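Neutral proteinase inhibitor ScNPI (PDB 4HWX) inhibits serine peptidases and probably metallopeptidases, as a homodimeric member of the Streptomyces subtilisin inhibitor family. Local coordinates at residues G5-V10 and V84-R89; T12-S17 and T78-G83; R44-A49 and N109-F114; A62-S67 and S103-S108. All blocks are in the same frame, centred on the assembly; numbering follows the deposited sequence.

Contact 1 (G5-V10 and V84-R89); sequences GPSAMV and VLNGRR
Ser7 turns its hydroxyl in toward the tight turn at the end of the hairpin: with OG anti to the carbonyl carbon (chi1 -67°), the oxygen takes the backbone N of Asn86 at 2.8 Å along a nearly straight bond. A water joins Ser7 OG to Asn86 OD1, while Asn86 ND2 is held by Asn51. Val84 turns its two methyls to the segment 5-10. CG2, anti to the backbone N, comes within 3.3 Å of Pro6 O, and CG1 lies 4.2 Å from Ala8 CB on the face where Val84 also packs on Ala27 of the second subunit. Met9 curls against the backbone of Val84, with Met9 SD 3.5 Å from Val84 N. That same N-H is bonded to Ala8 O at 2.8 Å, and Ala8 N returns the bond to Val84 O. At the turn, Gly87 N reaches Pro6 O at 3.1 Å, and Gly5 CA passes so near Gly87 CA that a side chain on Gly5 would collide with it. The arrangement is an antiparallel bridge running into a type I' beta turn, from Leu85 to Arg88, with the N-terminal arm laid along it.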
# COMPACT_ATOMS: atom_id res chain seq x y z
N GLY A 5 -8.84 -3.07 -13.63
CA GLY A 5 -7.76 -2.10 -13.54
C GLY A 5 -6.52 -2.64 -12.85
O GLY A 5 -6.41 -3.86 -12.68
N PRO A 6 -5.55 -1.77 -12.44
CA PRO A 6 -4.33 -2.28 -11.78
C PRO A 6 -4.60 -2.91 -10.41
O PRO A 6 -5.57 -2.58 -9.74
CB PRO A 6 -3.43 -1.04 -11.63
CG PRO A 6 -4.08 0.03 -12.41
CD PRO A 6 -5.52 -0.29 -12.54
N SER A 7 -3.72 -3.84 -10.00
CA SER A 7 -3.80 -4.54 -8.72
C SER A 7 -2.43 -4.54 -8.09
O SER A 7 -1.54 -5.29 -8.51
CB SER A 7 -4.34 -5.96 -8.90
OG SER A 7 -5.70 -5.94 -9.32
N ALA A 8 -2.25 -3.65 -7.11
CA ALA A 8 -1.02 -3.43 -6.37
C ALA A 8 -1.37 -3.12 -4.92
O ALA A 8 -2.11 -2.18 -4.64
CB ALA A 8 -0.22 -2.29 -7.00
N MET A 9 -0.87 -3.94 -4.01
CA MET A 9 -1.23 -3.86 -2.60
C MET A 9 -0.05 -3.97 -1.67
O MET A 9 0.97 -4.58 -2.00
CB MET A 9 -2.19 -5.03 -2.25
CG MET A 9 -3.54 -5.03 -3.03
SD MET A 9 -4.62 -3.68 -2.52
CE MET A 9 -4.97 -4.18 -0.84
N VAL A 10 -0.25 -3.49 -0.45
CA VAL A 10 0.68 -3.67 0.65
C VAL A 10 -0.15 -4.19 1.83
O VAL A 10 -1.23 -3.66 2.12
CB VAL A 10 1.54 -2.42 1.01
CG1 VAL A 10 0.66 -1.21 1.31
CG2 VAL A 10 2.45 -2.71 2.21
N VAL A 84 -4.57 -0.85 -4.55
CA VAL A 84 -5.62 -0.90 -5.58
C VAL A 84 -5.84 -2.36 -5.94
O VAL A 84 -4.89 -3.13 -5.97
CB VAL A 84 -5.27 0.02 -6.80
CG1 VAL A 84 -3.94 -0.35 -7.45
CG2 VAL A 84 -6.39 0.03 -7.83
N LEU A 85 -7.10 -2.74 -6.17
CA LEU A 85 -7.49 -4.09 -6.52
C LEU A 85 -8.48 -4.01 -7.66
O LEU A 85 -9.58 -3.49 -7.48
CB LEU A 85 -8.07 -4.84 -5.31
CG LEU A 85 -8.62 -6.28 -5.53
CD1 LEU A 85 -7.53 -7.22 -6.10
CD2 LEU A 85 -9.16 -6.88 -4.22
N ASN A 86 -8.07 -4.52 -8.85
CA ASN A 86 -8.87 -4.52 -10.07
C ASN A 86 -9.44 -3.11 -10.35
O ASN A 86 -10.62 -2.96 -10.63
CB ASN A 86 -9.97 -5.62 -10.02
CG ASN A 86 -9.41 -7.02 -9.88
OD1 ASN A 86 -8.44 -7.41 -10.55
ND2 ASN A 86 -10.00 -7.81 -8.99
N GLY A 87 -8.58 -2.09 -10.19
CA GLY A 87 -8.91 -0.69 -10.42
C GLY A 87 -9.55 0.07 -9.28
O GLY A 87 -9.68 1.29 -9.39
N ARG A 88 -9.97 -0.59 -8.19
CA ARG A 88 -10.58 0.15 -7.07
C ARG A 88 -9.64 0.27 -5.90
O ARG A 88 -9.01 -0.71 -5.49
CB ARG A 88 -11.94 -0.40 -6.60
CG ARG A 88 -12.15 -1.90 -6.62
CD ARG A 88 -13.53 -2.23 -7.17
NE ARG A 88 -14.51 -2.50 -6.12
CZ ARG A 88 -15.10 -3.67 -5.91
NH1 ARG A 88 -14.83 -4.71 -6.69
NH2 ARG A 88 -15.97 -3.82 -4.92
N ARG A 89 -9.55 1.49 -5.37
CA ARG A 89 -8.74 1.87 -4.22
C ARG A 89 -9.21 1.05 -3.01
O ARG A 89 -10.41 0.89 -2.79
CB ARG A 89 -8.85 3.39 -3.97
CG ARG A 89 -7.85 3.96 -2.96
CD ARG A 89 -6.66 4.66 -3.61
NE ARG A 89 -5.41 3.94 -3.33
CZ ARG A 89 -4.66 4.12 -2.25
NH1 ARG A 89 -4.98 5.03 -1.34
NH2 ARG A 89 -3.56 3.39 -2.08
O HOH W 1 -8.57 -6.42 -13.47
O HOH W 2 -6.19 -8.98 -9.10

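Contact 2 (T12-S17 and T78-G83); sequences TVIQGS and TVTADG
Thr78 and Thr80 have the most surface buried in this antiparallel pairing between strands 8-15 and 77-82, neighbours in the sheet of the subtilisin inhibitor fold. Thr78, with the larger share, is gripped at both its backbone and its hydroxyl. Its N bonds to Ile14 O and its O takes Ile14 N at 2.7 Å. Beyond the paired strands the hydroxyl continues the grip: OG1, set anti to the carbonyl carbon (chi1 -62°), donates to Gly16 O at 2.7 Å where the chain leaves the strand, and Thr95 OG1 is a second hydrogen-bond partner. Thr80 pairs with Thr12 two residues along. Thr12 N approaches Thr80 O from above the carbonyl plane, at 3.2 Å a longer bond than those around Thr78. On the face that these threonines share with Ile14, Thr80 CG2 meets Ile14 CD1 at 3.6 Å, the two side chains set roughly perpendicular, and Arg89 of the second subunit packs against Thr12, Ile14 and Thr80. On the other face Val13 and Val79 pack together, Val13 CG2 resting 4.1 Å from Val79 CG1, and both touch Met102 of helix 99-105. Back among the threonines, the two hydroxyls meet directly, Thr12 OG1 donating to Thr80 OG1 at 2.7 Å.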
# COMPACT_ATOMS: atom_id res chain seq x y z
N THR A 12 0.09 -5.30 6.00
CA THR A 12 0.93 -5.19 7.19
C THR A 12 0.22 -5.84 8.39
O THR A 12 -1.00 -6.05 8.40
CB THR A 12 1.35 -3.73 7.54
OG1 THR A 12 0.38 -3.09 8.37
CG2 THR A 12 1.73 -2.87 6.32
N VAL A 13 1.02 -6.17 9.40
CA VAL A 13 0.56 -6.70 10.68
C VAL A 13 1.16 -5.78 11.74
O VAL A 13 2.39 -5.62 11.80
CB VAL A 13 0.90 -8.19 10.88
CG1 VAL A 13 0.43 -8.68 12.24
CG2 VAL A 13 0.31 -9.06 9.77
N ILE A 14 0.28 -5.17 12.55
CA ILE A 14 0.63 -4.18 13.55
C ILE A 14 0.40 -4.68 14.98
O ILE A 14 -0.64 -5.26 15.29
CB ILE A 14 -0.20 -2.89 13.27
CG1 ILE A 14 0.07 -2.34 11.85
CG2 ILE A 14 0.06 -1.82 14.33
CD1 ILE A 14 -0.94 -1.21 11.39
N GLN A 15 1.38 -4.42 15.87
CA GLN A 15 1.26 -4.74 17.29
C GLN A 15 0.47 -3.60 17.93
O GLN A 15 1.00 -2.48 18.08
CB GLN A 15 2.65 -4.91 17.92
CG GLN A 15 2.63 -5.40 19.37
CD GLN A 15 4.02 -5.37 19.95
OE1 GLN A 15 4.72 -6.38 20.00
NE2 GLN A 15 4.48 -4.18 20.33
N GLY A 16 -0.80 -3.85 18.21
CA GLY A 16 -1.72 -2.85 18.75
C GLY A 16 -3.03 -2.76 17.99
O GLY A 16 -3.34 -3.63 17.16
N SER A 17 -3.81 -1.71 18.27
CA SER A 17 -5.14 -1.49 17.67
C SER A 17 -5.12 -0.65 16.38
O SER A 17 -6.18 -0.39 15.81
CB SER A 17 -6.06 -0.82 18.69
OG SER A 17 -6.30 -1.69 19.79
N THR A 78 -3.41 -5.89 14.64
CA THR A 78 -4.21 -5.35 13.54
C THR A 78 -3.58 -5.67 12.19
O THR A 78 -2.38 -5.52 12.00
CB THR A 78 -4.36 -3.82 13.76
OG1 THR A 78 -5.05 -3.64 15.01
CG2 THR A 78 -5.11 -3.09 12.61
N VAL A 79 -4.42 -6.13 11.26
CA VAL A 79 -4.01 -6.41 9.89
C VAL A 79 -4.49 -5.23 9.04
O VAL A 79 -5.54 -4.65 9.33
CB VAL A 79 -4.50 -7.76 9.32
CG1 VAL A 79 -3.81 -8.93 10.01
CG2 VAL A 79 -6.02 -7.92 9.36
N THR A 80 -3.70 -4.84 8.04
CA THR A 80 -4.04 -3.74 7.13
C THR A 80 -3.86 -4.20 5.70
O THR A 80 -3.04 -5.07 5.42
CB THR A 80 -3.21 -2.46 7.39
OG1 THR A 80 -1.86 -2.67 7.00
CG2 THR A 80 -3.31 -1.96 8.81
N ALA A 81 -4.65 -3.62 4.79
CA ALA A 81 -4.57 -3.87 3.36
C ALA A 81 -4.81 -2.53 2.66
O ALA A 81 -5.81 -1.87 2.92
CB ALA A 81 -5.59 -4.91 2.94
N ASP A 82 -3.81 -2.06 1.90
CA ASP A 82 -3.94 -0.77 1.19
C ASP A 82 -3.39 -0.88 -0.21
O ASP A 82 -2.40 -1.57 -0.42
CB ASP A 82 -3.21 0.38 1.92
CG ASP A 82 -3.72 0.67 3.31
OD1 ASP A 82 -4.62 1.51 3.45
OD2 ASP A 82 -3.17 0.09 4.28
N GLY A 83 -4.01 -0.14 -1.14
CA GLY A 83 -3.54 -0.08 -2.52
C GLY A 83 -4.67 -0.02 -3.51
O GLY A 83 -5.61 0.76 -3.33

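Contact 3 (R44-A49 and N109-F114); sequences RAACDA and NPVYAF
Pro110, Val111 and three alanines make nearly all of this contact, a helix face bare of long side chains meeting a C-terminal tail without regular structure. Helix 43-52 of the subtilisin inhibitor fold presents Ala45, Ala46 and Ala49, and the short side chains let the tail come close, with Ala46 CA and Val111 CA only 4.6 Å apart. The proline ring lies against the helix backbone as well as its methyls: Pro110 CB is 3.7 Å from Ala46 N, and the same carbon sits 3.8 Å from Ala45 CB. Val111 follows it with one branch. Its CG2, anti to the carbonyl carbon, is directed into the groove between Ala46 O and Ala49 CB, with 3.8 Å to the latter, while Phe11 and Leu60 also pack on the valine. The opposite flank of the helix is tied to the sheet by the disulfide of Cys47 with Cys32. At the start of the tail Asn109 forms an Asx turn, consistent with a set course for Pro110 and Val111 along the helix. An alanine at Asn109 would remove the carboxamide, is likely to leave Val111 N without its side-chain acceptor and could let the turn relax. In that turn Val111 N donates to a lone pair of Asn109 OD1 at 3.2 Å, while OD1 also lies 3.9 Å from Ala49 CB.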
# COMPACT_ATOMS: atom_id res chain seq x y z
N ARG A 44 0.77 -15.71 -6.31
CA ARG A 44 -0.41 -16.08 -7.10
C ARG A 44 -1.57 -16.52 -6.21
O ARG A 44 -2.70 -16.10 -6.45
CB ARG A 44 -0.09 -17.15 -8.15
CG ARG A 44 -1.25 -17.35 -9.13
CD ARG A 44 -1.46 -16.14 -10.02
NE ARG A 44 -0.47 -16.09 -11.09
CZ ARG A 44 -0.40 -15.12 -11.99
NH1 ARG A 44 -1.23 -14.10 -11.95
NH2 ARG A 44 0.52 -15.18 -12.96
N ALA A 45 -1.29 -17.33 -5.16
CA ALA A 45 -2.31 -17.79 -4.22
C ALA A 45 -3.00 -16.60 -3.49
O ALA A 45 -4.23 -16.61 -3.32
CB ALA A 45 -1.70 -18.77 -3.22
N ALA A 46 -2.20 -15.57 -3.09
CA ALA A 46 -2.73 -14.36 -2.45
C ALA A 46 -3.61 -13.56 -3.46
O ALA A 46 -4.71 -13.16 -3.11
CB ALA A 46 -1.57 -13.50 -1.94
N CYS A 47 -3.15 -13.42 -4.72
CA CYS A 47 -3.92 -12.75 -5.79
C CYS A 47 -5.28 -13.41 -6.00
O CYS A 47 -6.29 -12.69 -6.04
CB CYS A 47 -3.13 -12.73 -7.10
SG CYS A 47 -1.66 -11.68 -7.02
N ASP A 48 -5.31 -14.77 -6.10
CA ASP A 48 -6.53 -15.58 -6.25
C ASP A 48 -7.48 -15.32 -5.06
O ASP A 48 -8.68 -15.14 -5.24
CB ASP A 48 -6.20 -17.09 -6.30
CG ASP A 48 -5.36 -17.62 -7.45
OD1 ASP A 48 -5.38 -17.02 -8.53
OD2 ASP A 48 -4.69 -18.68 -7.27
N ALA A 49 -6.91 -15.34 -3.83
CA ALA A 49 -7.66 -15.13 -2.58
C ALA A 49 -8.31 -13.74 -2.56
O ALA A 49 -9.50 -13.63 -2.24
CB ALA A 49 -6.76 -15.32 -1.37
N ASN A 109 -5.41 -18.54 4.94
CA ASN A 109 -5.62 -17.61 3.83
C ASN A 109 -4.28 -17.12 3.36
O ASN A 109 -3.51 -16.58 4.15
CB ASN A 109 -6.52 -16.45 4.26
CG ASN A 109 -7.09 -15.65 3.13
OD1 ASN A 109 -6.39 -14.90 2.47
ND2 ASN A 109 -8.37 -15.79 2.88
N PRO A 110 -3.95 -17.35 2.08
CA PRO A 110 -2.61 -16.97 1.60
C PRO A 110 -2.27 -15.49 1.84
O PRO A 110 -1.11 -15.20 2.10
CB PRO A 110 -2.68 -17.29 0.10
CG PRO A 110 -3.71 -18.36 0.01
CD PRO A 110 -4.74 -17.99 1.01
N VAL A 111 -3.27 -14.58 1.82
CA VAL A 111 -3.07 -13.13 1.96
C VAL A 111 -2.21 -12.80 3.19
O VAL A 111 -1.20 -12.11 3.03
CB VAL A 111 -4.38 -12.31 1.93
CG1 VAL A 111 -4.10 -10.82 2.16
CG2 VAL A 111 -5.11 -12.51 0.60
N TYR A 112 -2.58 -13.31 4.38
CA TYR A 112 -1.80 -13.03 5.59
C TYR A 112 -0.89 -14.20 6.01
O TYR A 112 -0.46 -14.26 7.16
CB TYR A 112 -2.71 -12.57 6.74
CG TYR A 112 -3.22 -11.17 6.47
CD1 TYR A 112 -2.38 -10.06 6.63
CD2 TYR A 112 -4.47 -10.96 5.90
CE1 TYR A 112 -2.81 -8.78 6.28
CE2 TYR A 112 -4.92 -9.68 5.59
CZ TYR A 112 -4.09 -8.59 5.78
OH TYR A 112 -4.52 -7.32 5.45
N ALA A 113 -0.51 -15.07 5.05
CA ALA A 113 0.41 -16.17 5.34
C ALA A 113 1.86 -15.68 5.13
O ALA A 113 2.54 -16.06 4.17
CB ALA A 113 0.10 -17.39 4.46
N PHE A 114 2.29 -14.75 6.01
CA PHE A 114 3.64 -14.15 6.01
C PHE A 114 4.06 -13.71 7.42
O PHE A 114 3.16 -13.52 8.26
CB PHE A 114 3.74 -12.97 5.02
CG PHE A 114 2.91 -11.74 5.35
CD1 PHE A 114 3.45 -10.71 6.11
CD2 PHE A 114 1.63 -11.58 4.83
CE1 PHE A 114 2.70 -9.56 6.40
CE2 PHE A 114 0.88 -10.43 5.12
CZ PHE A 114 1.42 -9.43 5.89
OXT PHE A 114 5.27 -13.50 7.66

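Contact 4 (A62-S67 and S103-S108); sequences AAPDPS and SANLNS
Asn105 reaches Pro64 with its carboxamide, from the last turn of its helix. From CB, the chi1 of -74° sets CG anti to the carbonyl carbon, and this atom comes to 3.9 Å from Pro64 CG. The amide then divides. OD1 lies 3.6 Å from Pro64 CG and accepts a hydrogen bond from a water at 2.8 Å; the same water makes a weak bond to Ala62 O and so bridges the two segments. Asn105 ND2 passes 4.1 Å from Pro64 CG, but its hydrogen bond goes back into the helix, to Val101 O. In the subtilisin inhibitor fold this joins the loop between helix 43-52 and strand 77-82 to the C-terminal end of helix 99-105, at the surface of the domain. The backbone of Asn105 adds the direct tie, its O accepting from Ala62 N at 3.0 Å. Replacing Asn105 with a leucine would keep that backbone bond but would probably leave Val101 O without its side-chain donor and the bridging water without its stronger acceptor. Next to it Ala104 packs on the same ring, Pro64 CB lying 4.0 Å from Ala104 CB and, closer still, 3.4 Å from Ala104 O. A second water takes the N-H of Asp65 and donates to Ala104 O at 2.7 Å.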
# COMPACT_ATOMS: atom_id res chain seq x y z
N ALA A 62 -12.90 -15.92 7.99
CA ALA A 62 -13.82 -17.06 7.86
C ALA A 62 -14.11 -17.65 9.23
O ALA A 62 -13.29 -17.50 10.14
CB ALA A 62 -13.21 -18.11 6.94
N ALA A 63 -15.30 -18.29 9.40
CA ALA A 63 -15.66 -18.96 10.65
C ALA A 63 -14.52 -19.94 10.99
O ALA A 63 -14.09 -20.71 10.11
CB ALA A 63 -17.00 -19.70 10.49
N PRO A 64 -13.90 -19.84 12.17
CA PRO A 64 -12.72 -20.69 12.44
C PRO A 64 -13.00 -22.18 12.54
O PRO A 64 -14.14 -22.57 12.76
CB PRO A 64 -12.25 -20.18 13.82
CG PRO A 64 -12.81 -18.79 13.94
CD PRO A 64 -14.15 -18.90 13.28
N ASP A 65 -11.94 -23.01 12.44
CA ASP A 65 -12.05 -24.46 12.68
C ASP A 65 -12.66 -24.59 14.11
O ASP A 65 -12.12 -24.01 15.06
CB ASP A 65 -10.67 -25.13 12.55
CG ASP A 65 -10.51 -26.56 13.09
OD1 ASP A 65 -11.51 -27.13 13.61
OD2 ASP A 65 -9.37 -27.08 13.05
N PRO A 66 -13.85 -25.21 14.23
CA PRO A 66 -14.54 -25.23 15.53
C PRO A 66 -13.79 -25.96 16.67
O PRO A 66 -14.16 -25.77 17.83
CB PRO A 66 -15.88 -25.90 15.19
CG PRO A 66 -15.60 -26.70 13.98
CD PRO A 66 -14.65 -25.88 13.19
N SER A 67 -12.73 -26.74 16.36
CA SER A 67 -11.93 -27.44 17.37
C SER A 67 -10.78 -26.56 17.91
O SER A 67 -10.11 -26.97 18.87
CB SER A 67 -11.38 -28.75 16.81
OG SER A 67 -10.40 -28.49 15.82
N SER A 103 -5.03 -15.78 13.92
CA SER A 103 -4.74 -17.01 13.17
C SER A 103 -6.02 -17.83 12.93
O SER A 103 -6.26 -18.28 11.79
CB SER A 103 -3.69 -17.84 13.89
OG SER A 103 -3.47 -19.08 13.22
N ALA A 104 -6.87 -17.96 13.98
CA ALA A 104 -8.12 -18.73 13.88
C ALA A 104 -9.08 -18.17 12.81
O ALA A 104 -9.68 -18.95 12.05
CB ALA A 104 -8.83 -18.77 15.23
N ASN A 105 -9.19 -16.83 12.73
CA ASN A 105 -10.12 -16.19 11.80
C ASN A 105 -9.55 -15.94 10.42
O ASN A 105 -10.32 -15.68 9.49
CB ASN A 105 -10.60 -14.87 12.38
CG ASN A 105 -11.58 -15.09 13.48
OD1 ASN A 105 -12.78 -15.24 13.24
ND2 ASN A 105 -11.08 -15.20 14.71
N LEU A 106 -8.21 -15.98 10.27
CA LEU A 106 -7.64 -15.70 8.96
C LEU A 106 -7.29 -16.97 8.24
O LEU A 106 -6.41 -16.94 7.37
CB LEU A 106 -6.45 -14.73 9.01
CG LEU A 106 -6.85 -13.26 9.00
CD1 LEU A 106 -5.63 -12.38 9.20
CD2 LEU A 106 -7.59 -12.88 7.69
N ASN A 107 -8.02 -18.09 8.57
CA ASN A 107 -7.97 -19.41 7.93
C ASN A 107 -6.53 -19.89 7.94
O ASN A 107 -5.91 -20.02 9.00
CB ASN A 107 -8.51 -19.22 6.47
CG ASN A 107 -9.07 -20.40 5.74
OD1 ASN A 107 -8.59 -20.77 4.66
ND2 ASN A 107 -10.21 -20.90 6.20
N SER A 108 -6.02 -20.14 6.75
CA SER A 108 -4.65 -20.37 6.34
C SER A 108 -4.56 -19.61 5.01
O SER A 108 -3.81 -19.97 4.09
CB SER A 108 -4.34 -21.87 6.24
OG SER A 108 -3.87 -22.35 7.49
O HOH W 3 -14.36 -14.43 11.12
O HOH W 4 -9.50 -21.60 11.42

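Overall arrangement
Contact 2 is the buried one, contact 4 lies at the surface, and contacts 1 and 3 are intermediate. Contacts 1 and 2 share strand 8-15 and both meet the second subunit; their centres are about 17 Å apart, and Val10 N bonds Asp82 O between them. Backbone pairing and hydroxyls dominate there, whereas contact 3 is almost wholly apolar and contact 4 combines one direct backbone bond with water bridges. Contacts 3 and 4 belong to the layer of helices and loops, touching where Leu106 packs on Tyr112. That tyrosine also joins this layer to the sheet through its hydroxyl, bonded to Thr80 O of contact 2.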